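Local coordinates for hypothetical Membrane Spanning Protein (Bacillus cereus, PDB 2FB5) that probably catalyses the condensation of two ATP molecules into cyclic di-AMP, as a diadenylate cyclase required for efficient spore formation, at residues A116-P121 with V138-N143. Sequence-based numbering, arbitrary orientation.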
ATOM      1  N   ALA A 116      12.704  25.979  13.250  1.00 19.07           N
ATOM      2  CA  ALA A 116      13.716  25.359  14.141  1.00 19.12           C
ATOM      3  C   ALA A 116      13.761  23.844  14.054  1.00 19.57           C
ATOM      4  O   ALA A 116      12.758  23.203  13.743  1.00 19.51           O
ATOM      5  CB  ALA A 116      13.427  25.749  15.587  1.00 18.54           C
ATOM      6  N   HIS A 117      14.922  23.278  14.381  1.00 19.61           N
ATOM      7  CA  HIS A 117      15.059  21.856  14.597  1.00 20.42           C
ATOM      8  C   HIS A 117      14.112  21.456  15.734  1.00 20.77           C
ATOM      9  O   HIS A 117      14.109  22.067  16.812  1.00 20.14           O
ATOM     10  CB  HIS A 117      16.536  21.532  14.925  1.00 21.00           C
ATOM     11  CG  HIS A 117      16.796  20.100  15.292  1.00 23.00           C
ATOM     12  ND1 HIS A 117      16.433  19.039  14.486  1.00 24.61           N
ATOM     13  CD2 HIS A 117      17.444  19.560  16.356  1.00 25.39           C
ATOM     14  CE1 HIS A 117      16.810  17.905  15.059  1.00 25.41           C
ATOM     15  NE2 HIS A 117      17.422  18.194  16.196  1.00 25.85           N
ATOM     16  N   LEU A 118      13.271  20.455  15.479  1.00 21.14           N
ATOM     17  CA  LEU A 118      12.319  20.004  16.493  1.00 21.00           C
ATOM     18  C   LEU A 118      13.032  19.122  17.491  1.00 21.40           C
ATOM     19  O   LEU A 118      13.613  18.099  17.110  1.00 20.47           O
ATOM     20  CB  LEU A 118      11.179  19.213  15.863  1.00 21.02           C
ATOM     21  CG  LEU A 118      10.013  18.762  16.767  1.00 21.41           C
ATOM     22  CD1 LEU A 118       8.807  18.482  15.916  1.00 21.39           C
ATOM     23  CD2 LEU A 118      10.345  17.533  17.609  1.00 20.20           C
ATOM     24  N   THR A 119      12.994  19.524  18.766  1.00 21.63           N
ATOM     25  CA  THR A 119      13.493  18.672  19.859  1.00 21.73           C
ATOM     26  C   THR A 119      12.453  18.746  20.961  1.00 21.48           C
ATOM     27  O   THR A 119      11.656  19.681  20.992  1.00 21.37           O
ATOM     28  CB  THR A 119      14.810  19.168  20.472  1.00 21.91           C
ATOM     29  OG1 THR A 119      14.650  20.512  20.953  1.00 20.33           O
ATOM     30  CG2 THR A 119      15.976  19.073  19.494  1.00 23.59           C
ATOM     31  N   ALA A 120      12.452  17.767  21.857  1.00 21.30           N
ATOM     32  CA  ALA A 120      11.573  17.831  23.012  1.00 21.93           C
ATOM     33  C   ALA A 120      11.854  19.039  23.929  1.00 21.98           C
ATOM     34  O   ALA A 120      10.913  19.762  24.260  1.00 22.83           O
ATOM     35  CB  ALA A 120      11.567  16.498  23.781  1.00 22.60           C
ATOM     36  N   PRO A 121      13.128  19.293  24.332  1.00 22.32           N
ATOM     37  CA  PRO A 121      13.331  20.516  25.133  1.00 22.44           C
ATOM     38  C   PRO A 121      12.730  21.796  24.500  1.00 22.53           C
ATOM     39  O   PRO A 121      12.173  22.628  25.214  1.00 22.62           O
ATOM     40  CB  PRO A 121      14.849  20.623  25.230  1.00 22.45           C
ATOM     41  CG  PRO A 121      15.317  19.173  25.203  1.00 22.74           C
ATOM     42  CD  PRO A 121      14.385  18.522  24.196  1.00 22.84           C
ATOM     43  N   VAL A 138       1.771  25.498  18.195  1.00 21.47           N
ATOM     44  CA  VAL A 138       2.980  25.209  17.442  1.00 21.07           C
ATOM     45  C   VAL A 138       2.587  24.494  16.148  1.00 21.10           C
ATOM     46  O   VAL A 138       1.693  23.649  16.155  1.00 21.59           O
ATOM     47  CB  VAL A 138       3.951  24.337  18.276  1.00 21.04           C
ATOM     48  CG1 VAL A 138       4.877  23.519  17.385  1.00 20.02           C
ATOM     49  CG2 VAL A 138       4.750  25.223  19.200  1.00 21.04           C
ATOM     50  N   LEU A 139       3.243  24.844  15.048  1.00 20.68           N
ATOM     51  CA  LEU A 139       3.088  24.120  13.790  1.00 20.76           C
ATOM     52  C   LEU A 139       4.348  23.309  13.533  1.00 20.72           C
ATOM     53  O   LEU A 139       5.447  23.859  13.559  1.00 19.85           O
ATOM     54  CB  LEU A 139       2.883  25.089  12.629  1.00 20.24           C
ATOM     55  CG  LEU A 139       2.924  24.527  11.191  1.00 21.07           C
ATOM     56  CD1 LEU A 139       1.953  23.348  11.019  1.00 19.35           C
ATOM     57  CD2 LEU A 139       2.594  25.644  10.197  1.00 21.78           C
ATOM     58  N   VAL A 140       4.176  22.016  13.258  1.00 20.81           N
ATOM     59  CA  VAL A 140       5.297  21.120  12.963  1.00 21.38           C
ATOM     60  C   VAL A 140       5.151  20.664  11.504  1.00 22.06           C
ATOM     61  O   VAL A 140       4.070  20.238  11.093  1.00 22.01           O
ATOM     62  CB  VAL A 140       5.282  19.889  13.905  1.00 22.24           C
ATOM     63  CG1 VAL A 140       6.167  18.762  13.380  1.00 20.87           C
ATOM     64  CG2 VAL A 140       5.674  20.280  15.332  1.00 22.05           C
ATOM     65  N   LYS A 141       6.223  20.795  10.726  1.00 21.44           N
ATOM     66  CA  LYS A 141       6.271  20.219   9.390  1.00 21.78           C
ATOM     67  C   LYS A 141       7.458  19.276   9.388  1.00 21.93           C
ATOM     68  O   LYS A 141       8.594  19.724   9.450  1.00 21.44           O
ATOM     69  CB  LYS A 141       6.454  21.300   8.332  1.00 21.96           C
ATOM     70  CG  LYS A 141       6.737  20.787   6.924  1.00 24.12           C
ATOM     71  CD  LYS A 141       5.487  20.205   6.278  1.00 27.45           C
ATOM     72  CE  LYS A 141       5.709  19.929   4.801  1.00 29.05           C
ATOM     73  NZ  LYS A 141       4.409  19.576   4.157  1.00 28.73           N
ATOM     74  N   ASN A 142       7.174  17.977   9.326  1.00 22.00           N
ATOM     75  CA  ASN A 142       8.210  16.939   9.367  1.00 22.58           C
ATOM     76  C   ASN A 142       9.074  17.079  10.625  1.00 22.22           C
ATOM     77  O   ASN A 142       8.570  16.867  11.729  1.00 22.65           O
ATOM     78  CB  ASN A 142       9.024  16.916   8.052  1.00 22.53           C
ATOM     79  CG  ASN A 142       9.810  15.617   7.862  1.00 25.20           C
ATOM     80  OD1 ASN A 142       9.629  14.641   8.599  1.00 25.95           O
ATOM     81  ND2 ASN A 142      10.698  15.607   6.862  1.00 25.73           N
ATOM     82  N   ASN A 143      10.346  17.461  10.484  1.00 21.84           N
ATOM     83  CA  ASN A 143      11.245  17.542  11.631  1.00 21.22           C
ATOM     84  C   ASN A 143      11.586  18.986  12.028  1.00 21.05           C
ATOM     85  O   ASN A 143      12.609  19.236  12.672  1.00 19.21           O
ATOM     86  CB  ASN A 143      12.537  16.718  11.393  1.00 21.49           C
ATOM     87  CG  ASN A 143      12.250  15.293  10.944  1.00 22.86           C
ATOM     88  OD1 ASN A 143      12.779  14.827   9.916  1.00 24.74           O
ATOM     89  ND2 ASN A 143      11.400  14.596  11.693  1.00 19.70           N
TER
HETATM   90  O   HOH W   1      15.173  19.164  12.136  1.00 25.68           O
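Leu118 meets the 138-143 segment twice, once through its backbone and once through its side chain. Its amide donates to Asn143 O with Leu118 N and Asn143 O 3.1 Å apart. At the hydrogen the angle is 160°, so the bond is nearly straight. The donor nevertheless lies 38° out of the carbonyl plane and therefore approaches from above it, not along a lone pair. The side chain starts over the same carbonyl: Leu118 CB is 3.5 Å from Asn143 O and 3.9 Å from Asn143 C. CG stands anti to the backbone N (chi1 -175°), a torsion that carries the branch away from that oxygen and toward Val140 on strand 137-141. CD1 completes the reach, lying 3.7 Å from Val140 CG2 and equally close to Val140 CG1; this one methyl thus touches both prongs of the valine, and the two side chains cross at about a right angle.

In the sheet of the DisA-type nucleotide-binding domain, strand 144-150 runs antiparallel between strands 112-117 and 137-141. The contact spans that middle strand at one end, where the chain leaves the strand outermost in this chain's sheet, 112-117, and where the turn through Asn142 and Asn143 links the other two. Phe79 and Ile80 of helix 77-90 and Leu123 of helix 120-126 also pack against Leu118, placing its side chain in a buried apolar cluster. Thr119, next along, is the N-cap of helix 120-126, its OG1 accepting from Leu122 N.

Asn143 O takes a second hydrogen bond, donated by a water at 2.6 Å from that oxygen. The same water sits in the plane of the His117 ring, at its edge, 2.7 Å from His117 ND1, and so bridges the imidazole to the turn.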